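Local coordinates for protein similar to sp|P32453 Saccharomyces cerevisiae YNL315c ATP11 (Candida glabrata CBS 138, PDB 2P4F) that probably acts as a mitochondrial chaperone of the ATP11 family that binds unfolded protein, at residues 132-137 and 246-251; 125-130 and 233-238; 184-189 and 252-257; 213-218 and 240-245. All coordinates share one frame; numbering follows the deposited sequence.

Contact 1: 132-137 and 246-251; sequences DSLVAV and DAQLLL
Leu-134 reaches from the strand to the helix and divides its two methyl groups between different partners. CD2 meets the aliphatic part of Gln-248, its CG, at 3.6 Å, while CD1 lies 4.2 Å from Ala-247 CB and 4.2 Å from Leu-251 CD2. The leucine thus faces Ala-247, Gln-248 and Leu-251, on one side of the helix, and no hydrogen bond crosses between the segments. The side chains of Leu-134 and Leu-251 run past each other in opposite directions and meet only through these methyl groups. Gln-248 covers the outer margin: with its CG anti to the carbonyl carbon (chi1 -62°) and the chain extended beyond it, the methylene lies against the leucine while the amide extends beyond it, on an exposed residue. Leu-134, Ala-247 and Leu-251 are buried.

Behind this first shell, the backbone fixes both partners. Leu-251 N donates to Ala-247 O over 2.9 Å, a regular helical bond that joins two of the residues touching the leucine, and the backbone of Leu-134 pairs with that of Gly-234. The axes of the segments 133-137 and 246-251 approach to 9.9 Å at a signed crossing angle of -40°. Strand 133-139 forms one border of the six-stranded antiparallel sheet, and helix 244-257 lies across the sheet's concave side, as in a half barrel. Ala-247 also touches Val-236 and Thr-215, Leu-251 reaches Ile-217, and Val-135 packs instead on Trp-123 of helix 116-126.

Contact 2: 125-130 and 233-238; sequences AKWSNR and NGQVES
The indole of Trp-127 is covered on one face by Asn-233, whose CB stands 3.5 Å above the ring plane and toward its rim; on the opposite face lies Lys-126 CG, while, as modelled, NE of the poorly ordered Arg-130 lies at the edge. The asparagine CB makes a CH-pi contact, 4.0 Å from the centroid of the five-membered ring. Its amide runs on past the CZ2-CH2 rim, its plane 4° from that of the indole, with Asn-233 ND2 3.7 Å from Trp-127 CZ2. Asn-233 takes this pose with CG between the backbone N and the carbonyl carbon (chi1 55°). The amide is held by two further bonds, OD1 to His-220 NE2 and ND2 to Gln-218 OE1, so its rotation is set by partners other than the tryptophan.

Farther along the strand, Gln-235 lies near the guanidinium of Arg-130, in an arrangement that is doubtful in its detail; the arginine's stronger polar partner is Asp-132, through a salt bridge.

Trp-127 also meets Trp-123 and Tyr-105 edge-to-face, making an aromatic cluster between the helices and the sheet. A type I beta turn from Trp-127 to Arg-130 joins helix 116-126 to strand 133-139 and packs on strand 229-236, the border strand's neighbour in this half-barrel sheet.

Contact 3: 184-189 and 252-257; sequences VQWQFA and LNVQRF
Asn-253 OD1 is gripped by two nitrogens of Arg-256, one helical turn on; the asparagine is next in the chain to Val-254, which meets the strand. Arg-256 NE donates to Asn-253 OD1 over 2.8 Å, nearly along the C=O axis, and Arg-256 NH1 reaches the same oxygen at 3.0 Å, in the carbonyl plane on a lone pair. The guanidinium therefore approaches side-on with the oxygen close to its own plane, although both bonds are bent, with N-H...O angles of 145° and 139°. Outside the pair, Asn-253 ND2 bonds to Ala-294 O and Arg-256 NH1 to Ser-296 O, which ties this side of the helix to the C-terminal end of the chain.

Val-254 carries the contact across to strand 184-189. This is the helix-on-sheet packing of the half barrel, in which helix 244-257 lies over the strands and Val-254 enters between two residues that alternate along one side of strand 179-190. With CG1 anti to the backbone N (chi1 169°), the valine sends that methyl to Trp-186, 3.6 Å from CZ2 on the benzo part of the indole. CG2 turns the other way, toward Val-184, and lies 4.0 Å from its CG1. All three side chains are buried. Leu-159 touches both valines from strand 156-162, while Met-147 and Ala-151 of helix 140-153 pack on Trp-186, whose indole also meets the ring of Tyr-258 edge-to-face.

Contact 4: 213-218 and 240-245; sequences PHTTIQ and SNVSLQ
A classic beta bulge opens strand 215-220, where His-214 and Thr-215 both face Ile-198 on the adjoining strand, and against it packs an ST turn that leads toward helix 244-257. In that turn Ser-240 OG accepts from Val-242 N over 3.2 Å with an N-H...O angle of 161°; the same hydroxyl also bonds to Glu-237 O. The turn brings Val-242 over the imidazole of His-214. Val-242 CG2 stands 3.6 Å from the ring centroid and only 3° off the ring normal, a CH-pi contact centred so well that all five ring atoms lie at nearly equal distance from the methyl. Beside it, the CB atoms of His-214 and Ser-240 touch at 3.7 Å.

Both ring nitrogens have partners. His-214 NE2 pairs with Gln-182 OE1, and His-214 ND1 with Thr-215 OG1 of the next residue: with CG between the backbone N and the carbonyl carbon (chi1 51°), the imidazole swings back alongside the threonine. The two bonds limit the rotation of the ring and so present a flat face to the valine. ND1 of His-214 and OG1 of Thr-215 are 2.9 Å apart, the hydroxyl oxygen lying in the plane of the ring.

How the contacts relate
Helix 244-257 and the antiparallel sheet unite the set. Contacts 1 and 3 take successive parts of that helix, their centres 12 Å apart, and contact 4 lies at its start, 8 Å from contact 1; there Leu-134 CD2 packs on Leu-244 CD1. Contact 2 joins contact 1 through paired strands, with Leu-134 O and Gly-234 N 2.7 Å apart, and contact 4 in the same way, with Asn-233 O and Gln-218 N 2.8 Å apart. Contact 2 is separate from contact 3, their nearest atoms about 10 Å apart. Contacts 1 and 3 seat the helix on the sheet, contact 4 the turn that leads into it, while contact 2 adds the turn after helix 116-126.

Contact 1: 132-137 and 246-251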
loop_
_atom_site.group_PDB
_atom_site.type_symbol
_atom_site.label_atom_id
_atom_site.label_comp_id
_atom_site.label_asym_id
_atom_site.label_seq_id
_atom_site.Cartn_x
_atom_site.Cartn_y
_atom_site.Cartn_z
ATOM N N ASP A 132 -1.600 15.905 3.717
ATOM C CA ASP A 132 -0.623 15.001 3.131
ATOM C C ASP A 132 -1.038 13.555 3.347
ATOM O O ASP A 132 -0.194 12.691 3.116
ATOM C CB ASP A 132 0.732 15.314 3.770
ATOM C CG ASP A 132 0.701 15.041 5.266
ATOM O OD1 ASP A 132 -0.368 14.910 5.886
ATOM O OD2 ASP A 132 1.797 14.955 5.854
ATOM N N SER A 133 -2.263 13.280 3.755
ATOM C CA SER A 133 -2.653 11.959 4.267
ATOM C C SER A 133 -3.593 11.192 3.358
ATOM O O SER A 133 -4.510 11.803 2.828
ATOM C CB SER A 133 -3.345 12.096 5.644
ATOM O OG SER A 133 -2.279 12.375 6.556
ATOM N N LEU A 134 -3.318 9.897 3.300
ATOM C CA LEU A 134 -4.149 8.860 2.704
ATOM C C LEU A 134 -4.781 8.069 3.837
ATOM O O LEU A 134 -4.105 7.635 4.769
ATOM C CB LEU A 134 -3.337 7.881 1.840
ATOM C CG LEU A 134 -2.623 8.469 0.601
ATOM C CD1 LEU A 134 -2.143 7.350 -0.296
ATOM C CD2 LEU A 134 -3.546 9.375 -0.181
ATOM N N VAL A 135 -6.109 7.911 3.837
ATOM C CA VAL A 135 -6.781 7.239 4.923
ATOM C C VAL A 135 -7.806 6.283 4.345
ATOM O O VAL A 135 -8.516 6.692 3.422
ATOM C CB VAL A 135 -7.494 8.247 5.856
ATOM C CG1 VAL A 135 -8.167 7.545 7.018
ATOM C CG2 VAL A 135 -6.484 9.265 6.377
ATOM N N ALA A 136 -7.887 5.062 4.866
ATOM C CA ALA A 136 -8.908 4.126 4.391
ATOM C C ALA A 136 -9.243 3.154 5.498
ATOM O O ALA A 136 -8.455 2.991 6.438
ATOM C CB ALA A 136 -8.433 3.353 3.157
ATOM N N VAL A 137 -10.406 2.525 5.330
ATOM C CA VAL A 137 -10.753 1.360 6.124
ATOM C C VAL A 137 -11.082 0.237 5.136
ATOM O O VAL A 137 -11.956 0.477 4.277
ATOM C CB VAL A 137 -11.931 1.678 7.044
ATOM C CG1 VAL A 137 -12.331 0.432 7.814
ATOM C CG2 VAL A 137 -11.533 2.806 7.985
ATOM N N ASP A 246 -1.312 11.630 -7.098
ATOM C CA ASP A 246 -0.413 10.651 -7.716
ATOM C C ASP A 246 -0.306 9.455 -6.779
ATOM O O ASP A 246 -0.287 8.297 -7.221
ATOM C CB ASP A 246 0.975 11.190 -7.979
ATOM C CG ASP A 246 1.117 12.328 -8.961
ATOM O OD1 ASP A 246 0.358 12.410 -9.963
ATOM O OD2 ASP A 246 2.030 13.184 -8.723
ATOM N N ALA A 247 -0.199 9.748 -5.487
ATOM C CA ALA A 247 -0.036 8.627 -4.531
ATOM C C ALA A 247 -1.260 7.723 -4.490
ATOM O O ALA A 247 -1.209 6.493 -4.387
ATOM C CB ALA A 247 0.277 9.261 -3.166
ATOM N N GLN A 248 -2.459 8.323 -4.554
ATOM C CA GLN A 248 -3.701 7.564 -4.634
ATOM C C GLN A 248 -3.750 6.634 -5.839
ATOM O O GLN A 248 -4.213 5.476 -5.731
ATOM C CB GLN A 248 -4.914 8.521 -4.688
ATOM C CG GLN A 248 -5.054 9.397 -3.459
ATOM C CD GLN A 248 -6.036 10.544 -3.617
ATOM O OE1 GLN A 248 -6.282 11.111 -4.693
ATOM N NE2 GLN A 248 -6.668 10.958 -2.520
ATOM N N LEU A 249 -3.282 7.159 -6.970
ATOM C CA LEU A 249 -3.338 6.320 -8.194
ATOM C C LEU A 249 -2.296 5.209 -8.110
ATOM O O LEU A 249 -2.528 4.066 -8.540
ATOM C CB LEU A 249 -3.226 7.208 -9.417
ATOM C CG LEU A 249 -4.465 7.758 -10.151
ATOM C CD1 LEU A 249 -5.801 7.519 -9.434
ATOM C CD2 LEU A 249 -4.323 9.251 -10.446
ATOM N N LEU A 250 -1.132 5.472 -7.519
ATOM C CA LEU A 250 -0.152 4.396 -7.307
ATOM C C LEU A 250 -0.718 3.341 -6.369
ATOM O O LEU A 250 -0.560 2.147 -6.598
ATOM C CB LEU A 250 1.155 4.935 -6.709
ATOM C CG LEU A 250 2.015 5.704 -7.713
ATOM C CD1 LEU A 250 3.083 6.562 -7.015
ATOM C CD2 LEU A 250 2.672 4.765 -8.723
ATOM N N LEU A 251 -1.383 3.763 -5.289
ATOM C CA LEU A 251 -1.947 2.787 -4.355
ATOM C C LEU A 251 -3.015 1.952 -5.040
ATOM O O LEU A 251 -3.113 0.739 -4.817
ATOM C CB LEU A 251 -2.516 3.557 -3.157
ATOM C CG LEU A 251 -3.306 2.692 -2.175
ATOM C CD1 LEU A 251 -2.420 1.586 -1.620
ATOM C CD2 LEU A 251 -3.831 3.605 -1.097
#

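Contact 2: 125-130 and 233-238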
loop_
_atom_site.group_PDB
_atom_site.type_symbol
_atom_site.label_atom_id
_atom_site.label_comp_id
_atom_site.label_asym_id
_atom_site.label_seq_id
_atom_site.Cartn_x
_atom_site.Cartn_y
_atom_site.Cartn_z
ATOM N N ALA A 125 -11.347 11.012 11.770
ATOM C CA ALA A 125 -11.167 12.283 12.499
ATOM C C ALA A 125 -9.705 12.447 12.860
ATOM O O ALA A 125 -9.182 13.591 12.829
ATOM C CB ALA A 125 -12.018 12.338 13.771
ATOM N N LYS A 126 -9.045 11.345 13.208
ATOM C CA LYS A 126 -7.637 11.429 13.690
ATOM C C LYS A 126 -6.743 12.078 12.661
ATOM O O LYS A 126 -5.826 12.854 12.942
ATOM C CB LYS A 126 -7.142 10.017 14.020
ATOM C CG LYS A 126 -5.659 9.824 14.289
ATOM C CD LYS A 126 -5.247 10.512 15.588
ATOM C CE LYS A 126 -3.867 10.028 16.009
ATOM N NZ LYS A 126 -3.455 10.601 17.338
ATOM N N TRP A 127 -7.018 11.787 11.392
ATOM C CA TRP A 127 -6.136 12.194 10.296
ATOM C C TRP A 127 -6.684 13.393 9.538
ATOM O O TRP A 127 -6.102 13.847 8.532
ATOM C CB TRP A 127 -5.888 11.010 9.336
ATOM C CG TRP A 127 -5.215 9.867 10.066
ATOM C CD1 TRP A 127 -5.786 8.672 10.410
ATOM C CD2 TRP A 127 -3.862 9.840 10.526
ATOM N NE1 TRP A 127 -4.856 7.893 11.071
ATOM C CE2 TRP A 127 -3.677 8.591 11.144
ATOM C CE3 TRP A 127 -2.813 10.770 10.448
ATOM C CZ2 TRP A 127 -2.469 8.214 11.712
ATOM C CZ3 TRP A 127 -1.601 10.402 11.013
ATOM C CH2 TRP A 127 -1.441 9.150 11.627
ATOM N N SER A 128 -7.798 13.908 10.033
ATOM C CA SER A 128 -8.514 14.948 9.316
ATOM C C SER A 128 -7.771 16.262 9.254
ATOM O O SER A 128 -8.107 17.119 8.426
ATOM C CB SER A 128 -9.892 15.226 9.961
ATOM O OG SER A 128 -9.757 15.727 11.270
ATOM N N ASN A 129 -6.780 16.546 10.095
ATOM C CA ASN A 129 -6.332 17.946 9.977
ATOM C C ASN A 129 -5.203 18.064 8.965
ATOM O O ASN A 129 -4.492 19.054 9.000
ATOM C CB ASN A 129 -5.928 18.435 11.361
ATOM C CG ASN A 129 -5.149 17.420 12.180
ATOM O OD1 ASN A 129 -5.055 16.225 11.874
ATOM N ND2 ASN A 129 -4.567 17.935 13.262
ATOM N N ARG A 130 -5.069 17.054 8.108
ATOM C CA ARG A 130 -3.929 17.010 7.196
ATOM C C ARG A 130 -4.226 17.146 5.706
ATOM O O ARG A 130 -5.298 16.785 5.198
ATOM C CB ARG A 130 -3.235 15.656 7.354
ATOM C CG ARG A 130 -2.762 15.288 8.756
ATOM C CD ARG A 130 -1.410 14.637 8.491
ATOM N NE ARG A 130 -0.821 13.953 9.624
ATOM C CZ ARG A 130 0.490 13.693 9.601
ATOM N NH1 ARG A 130 1.208 14.061 8.555
ATOM N NH2 ARG A 130 1.031 13.070 10.626
ATOM N N ASN A 233 -3.308 4.226 7.145
ATOM C CA ASN A 233 -2.921 5.632 7.169
ATOM C C ASN A 233 -1.661 5.750 6.314
ATOM O O ASN A 233 -0.742 4.956 6.465
ATOM C CB ASN A 233 -2.675 6.205 8.566
ATOM C CG ASN A 233 -1.646 5.420 9.352
ATOM O OD1 ASN A 233 -1.951 4.306 9.775
ATOM N ND2 ASN A 233 -0.434 5.878 9.635
ATOM N N GLY A 234 -1.618 6.724 5.419
ATOM C CA GLY A 234 -0.381 6.929 4.668
ATOM C C GLY A 234 -0.090 8.400 4.629
ATOM O O GLY A 234 -0.958 9.268 4.881
ATOM N N GLN A 235 1.162 8.700 4.347
ATOM C CA GLN A 235 1.584 10.104 4.281
ATOM C C GLN A 235 2.424 10.283 3.012
ATOM O O GLN A 235 3.256 9.372 2.709
ATOM C CB GLN A 235 2.436 10.556 5.478
ATOM C CG GLN A 235 1.633 10.968 6.703
ATOM C CD GLN A 235 2.462 11.138 7.966
ATOM O OE1 GLN A 235 1.958 11.366 9.060
ATOM N NE2 GLN A 235 3.781 11.032 7.823
ATOM N N VAL A 236 2.255 11.366 2.307
ATOM C CA VAL A 236 3.090 11.711 1.157
ATOM C C VAL A 236 4.005 12.847 1.567
ATOM O O VAL A 236 3.520 13.859 2.132
ATOM C CB VAL A 236 2.240 12.142 -0.063
ATOM C CG1 VAL A 236 3.104 12.464 -1.282
ATOM C CG2 VAL A 236 1.256 11.019 -0.332
ATOM N N GLU A 237 5.287 12.758 1.315
ATOM C CA GLU A 237 6.228 13.785 1.736
ATOM C C GLU A 237 6.010 15.087 0.971
ATOM O O GLU A 237 5.901 15.164 -0.248
ATOM C CB GLU A 237 7.649 13.276 1.502
ATOM C CG GLU A 237 8.090 12.111 2.370
ATOM C CD GLU A 237 8.185 12.519 3.820
ATOM O OE1 GLU A 237 7.444 11.975 4.659
ATOM O OE2 GLU A 237 8.998 13.407 4.132
ATOM N N SER A 238 5.963 16.191 1.728
ATOM C CA SER A 238 5.624 17.445 1.044
ATOM C C SER A 238 6.775 17.924 0.168
ATOM O O SER A 238 6.509 18.667 -0.798
ATOM C CB SER A 238 5.196 18.531 2.020
ATOM O OG SER A 238 5.992 18.553 3.192
#

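Contact 3: 184-189 and 252-257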
loop_
_atom_site.group_PDB
_atom_site.type_symbol
_atom_site.label_atom_id
_atom_site.label_comp_id
_atom_site.label_asym_id
_atom_site.label_seq_id
_atom_site.Cartn_x
_atom_site.Cartn_y
_atom_site.Cartn_z
ATOM N N VAL A 184 8.025 -0.212 -5.209
ATOM C CA VAL A 184 7.029 -0.519 -4.194
ATOM C C VAL A 184 7.620 -1.571 -3.287
ATOM O O VAL A 184 8.040 -2.624 -3.840
ATOM C CB VAL A 184 5.738 -1.063 -4.840
ATOM C CG1 VAL A 184 4.730 -1.505 -3.773
ATOM C CG2 VAL A 184 5.147 -0.024 -5.795
ATOM N N GLN A 185 7.696 -1.375 -1.987
ATOM C CA GLN A 185 8.240 -2.413 -1.114
ATOM C C GLN A 185 7.250 -2.622 0.045
ATOM O O GLN A 185 6.900 -1.653 0.722
ATOM C CB GLN A 185 9.642 -2.043 -0.539
ATOM C CG GLN A 185 10.285 -3.277 0.139
ATOM C CD GLN A 185 11.707 -3.009 0.603
ATOM O OE1 GLN A 185 12.222 -1.854 0.519
ATOM N NE2 GLN A 185 12.351 -4.068 1.091
ATOM N N TRP A 186 6.886 -3.886 0.255
ATOM C CA TRP A 186 6.100 -4.251 1.426
ATOM C C TRP A 186 7.038 -4.665 2.552
ATOM O O TRP A 186 7.972 -5.456 2.316
ATOM C CB TRP A 186 5.173 -5.400 1.092
ATOM C CG TRP A 186 4.057 -5.036 0.167
ATOM C CD1 TRP A 186 4.036 -5.107 -1.210
ATOM C CD2 TRP A 186 2.773 -4.545 0.556
ATOM N NE1 TRP A 186 2.813 -4.681 -1.713
ATOM C CE2 TRP A 186 2.025 -4.338 -0.626
ATOM C CE3 TRP A 186 2.193 -4.263 1.818
ATOM C CZ2 TRP A 186 0.718 -3.862 -0.603
ATOM C CZ3 TRP A 186 0.893 -3.794 1.814
ATOM C CH2 TRP A 186 0.160 -3.594 0.634
ATOM N N GLN A 187 6.812 -4.121 3.714
ATOM C CA GLN A 187 7.622 -4.415 4.891
ATOM C C GLN A 187 6.702 -4.886 6.013
ATOM O O GLN A 187 5.674 -4.226 6.334
ATOM C CB GLN A 187 8.419 -3.177 5.322
ATOM C CG GLN A 187 9.436 -2.859 4.243
ATOM C CD GLN A 187 10.659 -2.207 4.825
ATOM O OE1 GLN A 187 10.528 -1.369 5.732
ATOM N NE2 GLN A 187 11.790 -2.626 4.281
ATOM N N PHE A 188 7.040 -6.009 6.609
ATOM C CA PHE A 188 6.199 -6.626 7.648
ATOM C C PHE A 188 6.813 -6.213 8.968
ATOM O O PHE A 188 7.810 -6.782 9.392
ATOM C CB PHE A 188 6.129 -8.147 7.383
ATOM C CG PHE A 188 5.508 -8.305 5.991
ATOM C CD1 PHE A 188 4.134 -8.278 5.825
ATOM C CD2 PHE A 188 6.295 -8.424 4.866
ATOM C CE1 PHE A 188 3.527 -8.348 4.575
ATOM C CE2 PHE A 188 5.728 -8.489 3.603
ATOM C CZ PHE A 188 4.354 -8.427 3.469
ATOM N N ALA A 189 6.262 -5.191 9.596
ATOM C CA ALA A 189 6.869 -4.593 10.769
ATOM C C ALA A 189 6.551 -5.461 11.969
ATOM O O ALA A 189 7.383 -5.723 12.851
ATOM C CB ALA A 189 6.293 -3.187 10.953
ATOM N N LEU A 252 -3.826 2.581 -5.886
ATOM C CA LEU A 252 -4.816 1.777 -6.636
ATOM C C LEU A 252 -4.130 0.709 -7.493
ATOM O O LEU A 252 -4.577 -0.458 -7.550
ATOM C CB LEU A 252 -5.688 2.720 -7.459
ATOM C CG LEU A 252 -7.178 2.799 -7.171
ATOM C CD1 LEU A 252 -7.469 2.650 -5.678
ATOM C CD2 LEU A 252 -7.714 4.109 -7.757
ATOM N N ASN A 253 -3.017 1.111 -8.145
ATOM C CA ASN A 253 -2.312 0.120 -8.949
ATOM C C ASN A 253 -1.623 -0.916 -8.086
ATOM O O ASN A 253 -1.525 -2.096 -8.484
ATOM C CB ASN A 253 -1.344 0.851 -9.900
ATOM C CG ASN A 253 -1.841 0.816 -11.340
ATOM O OD1 ASN A 253 -2.714 0.014 -11.713
ATOM N ND2 ASN A 253 -1.302 1.657 -12.197
ATOM N N VAL A 254 -1.154 -0.548 -6.890
ATOM C CA VAL A 254 -0.633 -1.619 -6.017
ATOM C C VAL A 254 -1.713 -2.661 -5.754
ATOM O O VAL A 254 -1.434 -3.845 -5.857
ATOM C CB VAL A 254 -0.152 -1.051 -4.671
ATOM C CG1 VAL A 254 0.145 -2.142 -3.664
ATOM C CG2 VAL A 254 1.102 -0.180 -4.855
ATOM N N GLN A 255 -2.932 -2.178 -5.486
ATOM C CA GLN A 255 -4.016 -3.122 -5.245
ATOM C C GLN A 255 -4.276 -3.994 -6.468
ATOM O O GLN A 255 -4.565 -5.193 -6.373
ATOM C CB GLN A 255 -5.289 -2.349 -4.895
ATOM C CG GLN A 255 -5.153 -1.625 -3.555
ATOM C CD GLN A 255 -6.415 -0.878 -3.174
ATOM O OE1 GLN A 255 -6.411 -0.087 -2.240
ATOM N NE2 GLN A 255 -7.492 -1.162 -3.914
ATOM N N ARG A 256 -4.200 -3.435 -7.677
ATOM C CA ARG A 256 -4.534 -4.212 -8.875
ATOM C C ARG A 256 -3.520 -5.314 -9.116
ATOM O O ARG A 256 -3.889 -6.407 -9.548
ATOM C CB ARG A 256 -4.628 -3.290 -10.114
ATOM C CG ARG A 256 -5.847 -2.350 -10.037
ATOM C CD ARG A 256 -6.340 -1.889 -11.401
ATOM N NE ARG A 256 -5.228 -1.243 -12.144
ATOM C CZ ARG A 256 -5.418 -0.880 -13.411
ATOM N NH1 ARG A 256 -4.435 -0.310 -14.097
ATOM N NH2 ARG A 256 -6.606 -1.074 -14.007
ATOM N N PHE A 257 -2.239 -5.025 -8.869
ATOM C CA PHE A 257 -1.198 -6.031 -9.095
ATOM C C PHE A 257 -1.146 -7.040 -7.947
ATOM O O PHE A 257 -0.895 -8.235 -8.176
ATOM C CB PHE A 257 0.164 -5.353 -9.295
ATOM C CG PHE A 257 0.261 -4.787 -10.713
ATOM C CD1 PHE A 257 0.777 -5.581 -11.737
ATOM C CD2 PHE A 257 -0.161 -3.493 -10.989
ATOM C CE1 PHE A 257 0.848 -5.022 -13.006
ATOM C CE2 PHE A 257 -0.108 -2.942 -12.258
ATOM C CZ PHE A 257 0.405 -3.727 -13.293
#

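Contact 4: 213-218 and 240-245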
loop_
_atom_site.group_PDB
_atom_site.type_symbol
_atom_site.label_atom_id
_atom_site.label_comp_id
_atom_site.label_asym_id
_atom_site.label_seq_id
_atom_site.Cartn_x
_atom_site.Cartn_y
_atom_site.Cartn_z
ATOM N N PRO A 213 11.422 7.084 1.129
ATOM C CA PRO A 213 10.219 6.928 0.319
ATOM C C PRO A 213 9.436 8.226 0.290
ATOM O O PRO A 213 9.301 8.908 1.297
ATOM C CB PRO A 213 9.370 5.877 1.044
ATOM C CG PRO A 213 10.258 5.300 2.071
ATOM C CD PRO A 213 11.463 6.185 2.298
ATOM N N HIS A 214 8.864 8.578 -0.859
ATOM C CA HIS A 214 7.972 9.751 -0.835
ATOM C C HIS A 214 6.620 9.406 -0.231
ATOM O O HIS A 214 5.909 10.316 0.214
ATOM C CB HIS A 214 7.786 10.289 -2.242
ATOM C CG HIS A 214 7.385 9.282 -3.283
ATOM N ND1 HIS A 214 6.129 8.721 -3.313
ATOM C CD2 HIS A 214 8.114 8.795 -4.348
ATOM C CE1 HIS A 214 6.079 7.889 -4.364
ATOM N NE2 HIS A 214 7.273 7.922 -4.996
ATOM N N THR A 215 6.235 8.133 -0.227
ATOM C CA THR A 215 4.917 7.712 0.297
ATOM C C THR A 215 5.119 6.521 1.235
ATOM O O THR A 215 5.760 5.523 0.789
ATOM C CB THR A 215 3.982 7.332 -0.854
ATOM O OG1 THR A 215 3.766 8.501 -1.668
ATOM C CG2 THR A 215 2.591 6.925 -0.330
ATOM N N THR A 216 4.625 6.583 2.449
ATOM C CA THR A 216 4.688 5.421 3.357
ATOM C C THR A 216 3.271 5.143 3.785
ATOM O O THR A 216 2.547 6.083 4.221
ATOM C CB THR A 216 5.549 5.745 4.583
ATOM O OG1 THR A 216 6.928 5.861 4.107
ATOM C CG2 THR A 216 5.584 4.658 5.638
ATOM N N ILE A 217 2.820 3.920 3.712
ATOM C CA ILE A 217 1.467 3.529 4.075
ATOM C C ILE A 217 1.571 2.472 5.166
ATOM O O ILE A 217 2.348 1.537 5.042
ATOM C CB ILE A 217 0.700 2.995 2.853
ATOM C CG1 ILE A 217 0.738 4.024 1.678
ATOM C CG2 ILE A 217 -0.692 2.623 3.262
ATOM C CD1 ILE A 217 0.344 3.497 0.364
ATOM N N GLN A 218 0.732 2.643 6.226
ATOM C CA GLN A 218 0.623 1.628 7.247
ATOM C C GLN A 218 -0.770 0.985 7.143
ATOM O O GLN A 218 -1.762 1.734 6.973
ATOM C CB GLN A 218 0.747 2.174 8.678
ATOM C CG GLN A 218 2.096 2.860 8.991
ATOM C CD GLN A 218 2.160 3.039 10.509
ATOM O OE1 GLN A 218 1.406 3.931 11.002
ATOM N NE2 GLN A 218 2.955 2.234 11.224
ATOM N N SER A 240 8.419 16.171 -1.883
ATOM C CA SER A 240 8.546 15.388 -3.099
ATOM C C SER A 240 7.686 15.951 -4.214
ATOM O O SER A 240 6.809 16.772 -3.920
ATOM C CB SER A 240 8.095 13.946 -2.822
ATOM O OG SER A 240 6.678 13.922 -2.867
ATOM N N ASN A 241 7.867 15.532 -5.464
ATOM C CA ASN A 241 6.966 16.064 -6.503
ATOM C C ASN A 241 5.903 15.021 -6.825
ATOM O O ASN A 241 5.400 14.881 -7.944
ATOM C CB ASN A 241 7.748 16.462 -7.750
ATOM C CG ASN A 241 8.416 15.221 -8.320
ATOM O OD1 ASN A 241 8.449 14.187 -7.635
ATOM N ND2 ASN A 241 8.923 15.328 -9.537
ATOM N N VAL A 242 5.552 14.246 -5.801
ATOM C CA VAL A 242 4.439 13.334 -5.909
ATOM C C VAL A 242 3.241 13.975 -5.217
ATOM O O VAL A 242 3.303 14.278 -4.012
ATOM C CB VAL A 242 4.726 11.961 -5.278
ATOM C CG1 VAL A 242 3.485 11.056 -5.339
ATOM C CG2 VAL A 242 5.904 11.307 -5.990
ATOM N N SER A 243 2.149 14.191 -5.932
ATOM C CA SER A 243 0.973 14.768 -5.293
ATOM C C SER A 243 0.175 13.715 -4.549
ATOM O O SER A 243 0.397 12.519 -4.685
ATOM C CB SER A 243 0.075 15.444 -6.345
ATOM O OG SER A 243 -0.599 14.452 -7.105
ATOM N N LEU A 244 -0.791 14.153 -3.761
ATOM C CA LEU A 244 -1.656 13.181 -3.066
ATOM C C LEU A 244 -2.435 12.384 -4.086
ATOM O O LEU A 244 -2.678 11.193 -3.964
ATOM C CB LEU A 244 -2.533 14.015 -2.130
ATOM C CG LEU A 244 -3.242 13.253 -1.028
ATOM C CD1 LEU A 244 -2.268 12.417 -0.187
ATOM C CD2 LEU A 244 -4.016 14.193 -0.122
ATOM N N GLN A 245 -2.826 13.025 -5.184
ATOM C CA GLN A 245 -3.503 12.304 -6.250
ATOM C C GLN A 245 -2.582 11.273 -6.904
ATOM O O GLN A 245 -3.071 10.175 -7.209
ATOM C CB GLN A 245 -4.035 13.301 -7.288
ATOM C CG GLN A 245 -4.759 14.444 -6.588
ATOM C CD GLN A 245 -3.862 15.623 -6.257
ATOM O OE1 GLN A 245 -3.484 15.838 -5.111
ATOM N NE2 GLN A 245 -3.488 16.417 -7.269
#